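Local coordinates for protein 3-hexulose-6-phosphate synthase (Mycobacterium gastri, PDB 3AJX) that is a metal-binding synthase of the orotidine 5'-phosphate decarboxylase/HUMPS family, built as an eight-stranded beta/alpha barrel with magnesium bound, at residues A65-A70 with A95-Q100; D79-L84 with K104-D109; K2-I7 with V182-G187. The protein carries 1 engineered substitution. One frame throughout, in Å; residues are numbered along the deposited sequence.

Interaction 1 of 3, residues A65-A70 with A95-Q100; sequences AGELEA and AVKAAQ
Glu67 and Lys97 meet because both first torsions place CG opposite the backbone N (chi1 -171° and -166°) and both chains then run extended, sending their polar ends out along the exposed edge of the contact. There the carboxylate lies against the aliphatic part of the lysine: Glu67 OE2 is 3.6 Å from Lys97 CD. The charged atoms themselves do not pair, since Glu67 OE2 and Lys97 NZ are 4.7 Å apart. One water spans the gap instead, donating to Glu67 OE2 at 2.6 Å and accepting from Lys97 NZ at 3.1 Å.

Beneath this edge the two helices come together through very small residues. The axes of the helix segments 66-70 and 95-100 approach to 7.5 Å at an angle of 43°, a close spacing that Gly66 and the alanines allow. The methyl of Ala70 touches two others, with Ala70 CB 3.9 Å from Ala95 CB and 4.0 Å from Ala98 CB. Gly66 O receives a CA-H...O contact from Ala95 CA at 3.5 Å. Ala70 also packs on Val81, and Ala95 on Val83 and Val106, while Gly66 N is hydrogen-bonded to Asp138 of the second subunit.

No direct hydrogen bond joins the two segments, so their cohesion rests on methyl packing inside and a water-mediated link between opposite charges outside.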
loop_
_atom_site.group_PDB
_atom_site.type_symbol
_atom_site.label_atom_id
_atom_site.label_comp_id
_atom_site.label_asym_id
_atom_site.label_seq_id
_atom_site.Cartn_x
_atom_site.Cartn_y
_atom_site.Cartn_z
ATOM N N ALA A 65 4.646 7.289 -5.989
ATOM C CA ALA A 65 3.887 7.743 -7.157
ATOM C C ALA A 65 2.580 8.328 -6.619
ATOM O O ALA A 65 1.483 7.902 -6.985
ATOM C CB ALA A 65 3.603 6.578 -8.104
ATOM N N GLY A 66 2.722 9.304 -5.729
ATOM C CA GLY A 66 1.569 9.924 -5.106
ATOM C C GLY A 66 0.558 10.538 -6.048
ATOM O O GLY A 66 -0.647 10.314 -5.908
ATOM N N GLU A 67 1.033 11.320 -7.008
ATOM C CA GLU A 67 0.123 11.963 -7.946
ATOM C C GLU A 67 -0.619 10.933 -8.789
ATOM O O GLU A 67 -1.828 11.046 -8.987
ATOM C CB GLU A 67 0.893 12.921 -8.849
ATOM C CG GLU A 67 0.006 13.802 -9.706
ATOM C CD GLU A 67 0.813 14.709 -10.600
ATOM O OE1 GLU A 67 1.613 14.179 -11.400
ATOM O OE2 GLU A 67 0.661 15.941 -10.495
ATOM N N LEU A 68 0.099 9.927 -9.276
ATOM C CA LEU A 68 -0.521 8.901 -10.108
ATOM C C LEU A 68 -1.597 8.094 -9.386
ATOM O O LEU A 68 -2.716 7.971 -9.882
ATOM C CB LEU A 68 0.540 7.946 -10.661
ATOM C CG LEU A 68 0.002 6.790 -11.516
ATOM C CD1 LEU A 68 -0.764 7.338 -12.723
ATOM C CD2 LEU A 68 1.160 5.918 -11.971
ATOM N N GLU A 69 -1.266 7.542 -8.221
ATOM C CA GLU A 69 -2.242 6.749 -7.483
ATOM C C GLU A 69 -3.450 7.573 -7.059
ATOM O O GLU A 69 -4.582 7.090 -7.095
ATOM C CB GLU A 69 -1.596 6.082 -6.258
ATOM C CG GLU A 69 -0.652 4.944 -6.627
ATOM C CD GLU A 69 -0.477 3.924 -5.515
ATOM O OE1 GLU A 69 -1.233 3.973 -4.520
ATOM O OE2 GLU A 69 0.414 3.058 -5.648
ATOM N N ALA A 70 -3.222 8.818 -6.666
ATOM C CA ALA A 70 -4.330 9.668 -6.262
ATOM C C ALA A 70 -5.207 9.936 -7.482
ATOM O O ALA A 70 -6.430 9.801 -7.426
ATOM C CB ALA A 70 -3.809 10.980 -5.695
ATOM N N ALA A 95 0.111 13.759 -4.440
ATOM C CA ALA A 95 -1.278 13.371 -4.236
ATOM C C ALA A 95 -2.117 14.629 -4.008
ATOM O O ALA A 95 -3.227 14.750 -4.530
ATOM C CB ALA A 95 -1.391 12.440 -3.037
ATOM N N VAL A 96 -1.586 15.563 -3.224
ATOM C CA VAL A 96 -2.296 16.804 -2.947
ATOM C C VAL A 96 -2.514 17.597 -4.238
ATOM O O VAL A 96 -3.565 18.210 -4.429
ATOM C CB VAL A 96 -1.524 17.666 -1.915
ATOM C CG1 VAL A 96 -2.093 19.083 -1.871
ATOM C CG2 VAL A 96 -1.631 17.023 -0.530
ATOM N N LYS A 97 -1.531 17.565 -5.132
ATOM C CA LYS A 97 -1.644 18.283 -6.398
ATOM C C LYS A 97 -2.803 17.696 -7.206
ATOM O O LYS A 97 -3.590 18.430 -7.813
ATOM C CB LYS A 97 -0.329 18.176 -7.175
ATOM C CG LYS A 97 -0.201 19.146 -8.333
ATOM C CD LYS A 97 1.211 19.105 -8.894
ATOM C CE LYS A 97 1.430 20.194 -9.924
ATOM N NZ LYS A 97 2.809 20.146 -10.495
ATOM N N ALA A 98 -2.921 16.374 -7.200
ATOM C CA ALA A 98 -4.009 15.726 -7.927
ATOM C C ALA A 98 -5.340 16.069 -7.260
ATOM O O ALA A 98 -6.341 16.292 -7.937
ATOM C CB ALA A 98 -3.808 14.221 -7.953
ATOM N N ALA A 99 -5.352 16.114 -5.930
ATOM C CA ALA A 99 -6.579 16.444 -5.215
ATOM C C ALA A 99 -7.038 17.859 -5.576
ATOM O O ALA A 99 -8.224 18.095 -5.803
ATOM C CB ALA A 99 -6.360 16.320 -3.706
ATOM N N GLN A 100 -6.097 18.795 -5.637
ATOM C CA GLN A 100 -6.428 20.174 -5.982
ATOM C C GLN A 100 -6.996 20.256 -7.390
ATOM O O GLN A 100 -7.960 20.978 -7.639
ATOM C CB GLN A 100 -5.183 21.059 -5.876
ATOM C CG GLN A 100 -4.794 21.401 -4.453
ATOM C CD GLN A 100 -5.790 22.335 -3.794
ATOM O OE1 GLN A 100 -5.927 23.495 -4.189
ATOM N NE2 GLN A 100 -6.499 21.830 -2.791
HETATM O O HOH W 1 2.461 17.385 -11.752
#

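Interaction 2 of 3, residues D79-L84 with K104-D109; sequences DLVTVL and KGVVVD
Val81 and Val106 meet on the helix-facing side of two adjacent parallel strands, where the packing is tight. The two valines touch through their CG2 methyls, and Val83 CG2 comes to 3.9 Å from Val106 CG1, so Val106 offers one branch to each neighbour. Its chi1 of 170° makes this possible by setting CG1 on the side of the carbonyl carbon and CG2 on that of the backbone N. Ala70 and Phe74 of helix 66-75 and Ala95 of helix 89-102 cover this face.

Five backbone hydrogen bonds alternate in donor strand from Gly105 N to Asp109 N. The bond from Val107 N to Val81 O is short and nearly straight, at 2.8 Å and 174°. CA-H groups supplement the bonds, as in the 3.0 Å contact of Thr82 CA with Val107 O. The result is the parallel pairing of a beta-alpha-beta unit, strand 80-84, helix 89-102 and strand 105-109, within a TIM barrel; the strand segments cross at -36°.

Leu80, Thr82, Val107 and Asp109 face the barrel interior. Gly105 lies among them, and Leu80 CD2 settles 3.6 Å from Gly105 O. Thr82 OG1 is hydrogen-bonded to Asp59, a magnesium ligand, and the Asp109 side chain lies about 5 Å from the ion, with its carboxylate held by Ile111 N and His134.

At the N-terminal end the backbones remain bonded, but the side chains of the partly exposed Asp79 and Lys104 meet less closely. Asp79 OD2 and Lys104 NZ stay 4.5 Å apart, linked by a water that donates to the former at 2.8 Å and accepts from the latter at 3.0 Å. Stronger partners lie elsewhere: Asp79 OD1 binds Val56 N and Lys48, and Lys104 NZ binds Ala78 O.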
loop_
_atom_site.group_PDB
_atom_site.type_symbol
_atom_site.label_atom_id
_atom_site.label_comp_id
_atom_site.label_asym_id
_atom_site.label_seq_id
_atom_site.Cartn_x
_atom_site.Cartn_y
_atom_site.Cartn_z
ATOM N N ASP A 79 -13.676 10.404 -3.632
ATOM C CA ASP A 79 -13.754 11.802 -3.234
ATOM C C ASP A 79 -12.557 12.092 -2.341
ATOM O O ASP A 79 -12.087 13.224 -2.257
ATOM C CB ASP A 79 -15.044 12.065 -2.462
ATOM C CG ASP A 79 -16.278 11.868 -3.317
ATOM O OD1 ASP A 79 -17.081 10.963 -3.003
ATOM O OD2 ASP A 79 -16.430 12.621 -4.305
ATOM N N LEU A 80 -12.075 11.046 -1.678
ATOM C CA LEU A 80 -10.928 11.143 -0.785
ATOM C C LEU A 80 -10.036 9.927 -1.003
ATOM O O LEU A 80 -10.529 8.830 -1.264
ATOM C CB LEU A 80 -11.386 11.164 0.678
ATOM C CG LEU A 80 -12.241 12.344 1.154
ATOM C CD1 LEU A 80 -12.797 12.039 2.543
ATOM C CD2 LEU A 80 -11.406 13.613 1.165
ATOM N N VAL A 81 -8.726 10.126 -0.896
ATOM C CA VAL A 81 -7.771 9.041 -1.063
ATOM C C VAL A 81 -6.733 9.136 0.044
ATOM O O VAL A 81 -6.415 10.231 0.506
ATOM C CB VAL A 81 -7.043 9.123 -2.423
ATOM C CG1 VAL A 81 -8.049 9.053 -3.559
ATOM C CG2 VAL A 81 -6.230 10.400 -2.502
ATOM N N THR A 82 -6.219 7.990 0.476
ATOM C CA THR A 82 -5.206 7.984 1.521
ATOM C C THR A 82 -3.809 7.782 0.974
ATOM O O THR A 82 -3.601 7.045 0.009
ATOM C CB THR A 82 -5.436 6.879 2.583
ATOM O OG1 THR A 82 -5.482 5.591 1.958
ATOM C CG2 THR A 82 -6.715 7.128 3.334
ATOM N N VAL A 83 -2.862 8.461 1.611
ATOM C CA VAL A 83 -1.446 8.367 1.294
ATOM C C VAL A 83 -0.834 8.122 2.665
ATOM O O VAL A 83 -1.280 8.710 3.650
ATOM C CB VAL A 83 -0.888 9.689 0.732
ATOM C CG1 VAL A 83 0.618 9.564 0.494
ATOM C CG2 VAL A 83 -1.603 10.049 -0.553
ATOM N N LEU A 84 0.159 7.245 2.742
ATOM C CA LEU A 84 0.798 6.945 4.022
ATOM C C LEU A 84 1.662 8.093 4.528
ATOM O O LEU A 84 2.371 8.736 3.757
ATOM C CB LEU A 84 1.671 5.693 3.906
ATOM C CG LEU A 84 0.939 4.375 3.676
ATOM C CD1 LEU A 84 1.948 3.236 3.529
ATOM C CD2 LEU A 84 -0.001 4.112 4.847
ATOM N N LYS A 104 -10.847 17.700 -4.881
ATOM C CA LYS A 104 -11.104 16.603 -3.960
ATOM C C LYS A 104 -10.064 16.654 -2.850
ATOM O O LYS A 104 -9.420 17.687 -2.662
ATOM C CB LYS A 104 -11.086 15.270 -4.715
ATOM C CG LYS A 104 -12.339 15.093 -5.584
ATOM C CD LYS A 104 -12.343 13.805 -6.391
ATOM C CE LYS A 104 -13.686 13.624 -7.100
ATOM N NZ LYS A 104 -13.743 12.392 -7.942
ATOM N N GLY A 105 -9.885 15.571 -2.103
ATOM C CA GLY A 105 -8.926 15.653 -1.022
ATOM C C GLY A 105 -8.108 14.440 -0.650
ATOM O O GLY A 105 -8.471 13.299 -0.930
ATOM N N VAL A 106 -6.987 14.713 0.004
ATOM C CA VAL A 106 -6.084 13.677 0.457
ATOM C C VAL A 106 -6.136 13.544 1.967
ATOM O O VAL A 106 -6.155 14.539 2.696
ATOM C CB VAL A 106 -4.620 13.989 0.066
ATOM C CG1 VAL A 106 -3.679 13.019 0.765
ATOM C CG2 VAL A 106 -4.450 13.888 -1.436
ATOM N N VAL A 107 -6.171 12.300 2.426
ATOM C CA VAL A 107 -6.163 12.003 3.844
ATOM C C VAL A 107 -4.855 11.267 4.069
ATOM O O VAL A 107 -4.564 10.290 3.386
ATOM C CB VAL A 107 -7.336 11.086 4.236
ATOM C CG1 VAL A 107 -7.187 10.634 5.699
ATOM C CG2 VAL A 107 -8.646 11.826 4.034
ATOM N N VAL A 108 -4.041 11.745 5.000
ATOM C CA VAL A 108 -2.786 11.062 5.264
ATOM C C VAL A 108 -3.006 10.075 6.405
ATOM O O VAL A 108 -3.394 10.462 7.506
ATOM C CB VAL A 108 -1.666 12.065 5.618
ATOM C CG1 VAL A 108 -0.399 11.314 6.008
ATOM C CG2 VAL A 108 -1.393 12.972 4.420
ATOM N N ASP A 109 -2.786 8.797 6.114
ATOM C CA ASP A 109 -2.958 7.727 7.091
ATOM C C ASP A 109 -1.670 7.612 7.898
ATOM O O ASP A 109 -0.626 7.236 7.363
ATOM C CB ASP A 109 -3.246 6.409 6.364
ATOM C CG ASP A 109 -3.668 5.306 7.305
ATOM O OD1 ASP A 109 -3.298 5.368 8.493
ATOM O OD2 ASP A 109 -4.360 4.370 6.854
HETATM O O HOH W 2 -16.410 11.400 -6.849
#

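Interaction 3 of 3, residues K2-I7 with V182-G187; sequences KLQVAI and VAVAGG. With SO4 (sulfate ion), chain G.
Gln4 lies alongside Val184 and across Val182, its chain reaching into the barrel beside both. Gln4 CB is 3.6 Å from Val182 CG1, and farther out the amide carbon, Gln4 CD, lies 3.7 Å from Val184 CG2. With chi1 at 166° and the rest extended, the glutamine runs in the same direction as Val184 and presses its length against that side chain. Farther along, Ala6 CB meets the other branch of Val184, CG1, at 3.9 Å.

Four backbone hydrogen bonds fix these neighbours in parallel register. Ala183 N donates to Lys2 O, and Gln4 N returns a bond to Ala183 O. Next, Ala185 N meets Gln4 O at 2.8 Å, with a C=O...N angle of 175°. At the last bond, Ala6 N approaches Ala185 O from above the carbonyl plane, 41° out of it, although the N-H still points well at the oxygen.

Beyond that bond the second strand gives way to a helix, with Gly186 at the N-cap. Two successive amides turn to a sulfate ion, probably from the crystallisation liquor: Gly186 N reaches its O3 and Gly187 N its O1, each at 3.0 Å. The second bond is almost straight. Gly166 N and Gln140 NE2 also bind the anion by hydrogen bonds, a geometry consistent with the phosphate-binding site of related TIM barrels.

Strand 28-31 flanks 2-7 on its other edge, bringing the magnesium ligand Glu30 against Ala6 and Val184. Leu3 and Ala185 turn outward to Leu202 of helix 195-204, which covers the seam where the first and last strands close the barrel.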
loop_
_atom_site.group_PDB
_atom_site.type_symbol
_atom_site.label_atom_id
_atom_site.label_comp_id
_atom_site.label_asym_id
_atom_site.label_seq_id
_atom_site.Cartn_x
_atom_site.Cartn_y
_atom_site.Cartn_z
ATOM N N LYS A 2 -18.358 13.190 12.056
ATOM C CA LYS A 2 -18.954 12.317 11.057
ATOM C C LYS A 2 -18.632 10.854 11.340
ATOM O O LYS A 2 -17.727 10.542 12.116
ATOM C CB LYS A 2 -18.436 12.687 9.669
ATOM C CG LYS A 2 -18.746 14.109 9.255
ATOM C CD LYS A 2 -18.170 14.407 7.885
ATOM C CE LYS A 2 -18.478 15.833 7.456
ATOM N NZ LYS A 2 -17.943 16.111 6.096
ATOM N N LEU A 3 -19.387 9.961 10.707
ATOM C CA LEU A 3 -19.179 8.531 10.873
ATOM C C LEU A 3 -18.755 7.929 9.545
ATOM O O LEU A 3 -19.388 8.164 8.514
ATOM C CB LEU A 3 -20.461 7.848 11.359
ATOM C CG LEU A 3 -20.394 6.325 11.534
ATOM C CD1 LEU A 3 -19.375 5.962 12.610
ATOM C CD2 LEU A 3 -21.772 5.806 11.913
ATOM N N GLN A 4 -17.679 7.150 9.581
ATOM C CA GLN A 4 -17.147 6.503 8.390
ATOM C C GLN A 4 -17.122 4.985 8.547
ATOM O O GLN A 4 -16.654 4.469 9.565
ATOM C CB GLN A 4 -15.722 7.019 8.119
ATOM C CG GLN A 4 -14.903 6.198 7.117
ATOM C CD GLN A 4 -13.577 6.858 6.772
ATOM O OE1 GLN A 4 -12.644 6.202 6.310
ATOM N NE2 GLN A 4 -13.497 8.167 6.980
ATOM N N VAL A 5 -17.634 4.269 7.549
ATOM C CA VAL A 5 -17.605 2.810 7.596
ATOM C C VAL A 5 -16.420 2.306 6.775
ATOM O O VAL A 5 -16.269 2.648 5.603
ATOM C CB VAL A 5 -18.920 2.175 7.052
ATOM C CG1 VAL A 5 -19.205 2.652 5.636
ATOM C CG2 VAL A 5 -18.802 0.653 7.083
ATOM N N ALA A 6 -15.562 1.517 7.410
ATOM C CA ALA A 6 -14.401 0.963 6.725
ATOM C C ALA A 6 -14.768 -0.414 6.194
ATOM O O ALA A 6 -14.818 -1.388 6.952
ATOM C CB ALA A 6 -13.218 0.863 7.685
ATOM N N ILE A 7 -15.043 -0.490 4.894
ATOM C CA ILE A 7 -15.401 -1.760 4.275
ATOM C C ILE A 7 -14.126 -2.519 3.913
ATOM O O ILE A 7 -13.627 -2.436 2.790
ATOM C CB ILE A 7 -16.261 -1.546 3.007
ATOM C CG1 ILE A 7 -17.517 -0.747 3.363
ATOM C CG2 ILE A 7 -16.659 -2.896 2.416
ATOM C CD1 ILE A 7 -18.469 -0.521 2.203
ATOM N N VAL A 182 -13.912 12.825 12.282
ATOM C CA VAL A 182 -14.510 11.590 11.789
ATOM C C VAL A 182 -14.175 10.404 12.686
ATOM O O VAL A 182 -13.040 10.255 13.134
ATOM C CB VAL A 182 -13.986 11.250 10.366
ATOM C CG1 VAL A 182 -14.656 9.979 9.852
ATOM C CG2 VAL A 182 -14.240 12.415 9.414
ATOM N N ALA A 183 -15.175 9.573 12.957
ATOM C CA ALA A 183 -14.976 8.361 13.736
ATOM C C ALA A 183 -15.119 7.246 12.702
ATOM O O ALA A 183 -16.128 7.176 12.001
ATOM C CB ALA A 183 -16.050 8.226 14.813
ATOM N N VAL A 184 -14.101 6.397 12.590
ATOM C CA VAL A 184 -14.124 5.298 11.629
ATOM C C VAL A 184 -14.482 3.992 12.323
ATOM O O VAL A 184 -13.928 3.666 13.371
ATOM C CB VAL A 184 -12.748 5.108 10.947
ATOM C CG1 VAL A 184 -12.821 3.976 9.927
ATOM C CG2 VAL A 184 -12.323 6.399 10.275
ATOM N N ALA A 185 -15.413 3.251 11.739
ATOM C CA ALA A 185 -15.816 1.971 12.301
ATOM C C ALA A 185 -15.724 0.897 11.221
ATOM O O ALA A 185 -16.323 1.024 10.152
ATOM C CB ALA A 185 -17.243 2.058 12.841
ATOM N N GLY A 186 -14.958 -0.151 11.505
ATOM C CA GLY A 186 -14.800 -1.245 10.561
ATOM C C GLY A 186 -15.439 -2.526 11.068
ATOM O O GLY A 186 -16.594 -2.810 10.755
ATOM N N GLY A 187 -14.688 -3.290 11.857
ATOM C CA GLY A 187 -15.190 -4.545 12.389
ATOM C C GLY A 187 -16.485 -4.431 13.173
ATOM O O GLY A 187 -17.298 -5.356 13.170
HETATM S S SO4 G . -11.621 -0.980 12.505
HETATM O O1 SO4 G . -11.859 -2.440 12.485
HETATM O O2 SO4 G . -10.274 -0.688 13.033
HETATM O O3 SO4 G . -12.630 -0.334 13.367
HETATM O O4 SO4 G . -11.739 -0.453 11.133
#

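In the fold
From the N terminus, strand 2-7 opens the barrel, pairing on one edge with strand 28-31 and on the other with strand 182-185, so interaction 3 closes a loop of 174 intervening residues and joins the first strand to the eighth. Interactions 1 and 2, which close loops of 24 and 19 residues, are both nested inside that loop. They cross each other: helix 66-75 comes first, then strand 80-84, helix 89-102 and strand 105-109, so the segments alternate. Interaction 1 joins consecutive outer helices and interaction 2 the strands beneath them; Ala95 CB packs against Val83 CG2 at 3.5 Å between these layers. Interactions 2 and 3 belong to the same closed sheet, their centres about 15 Å apart.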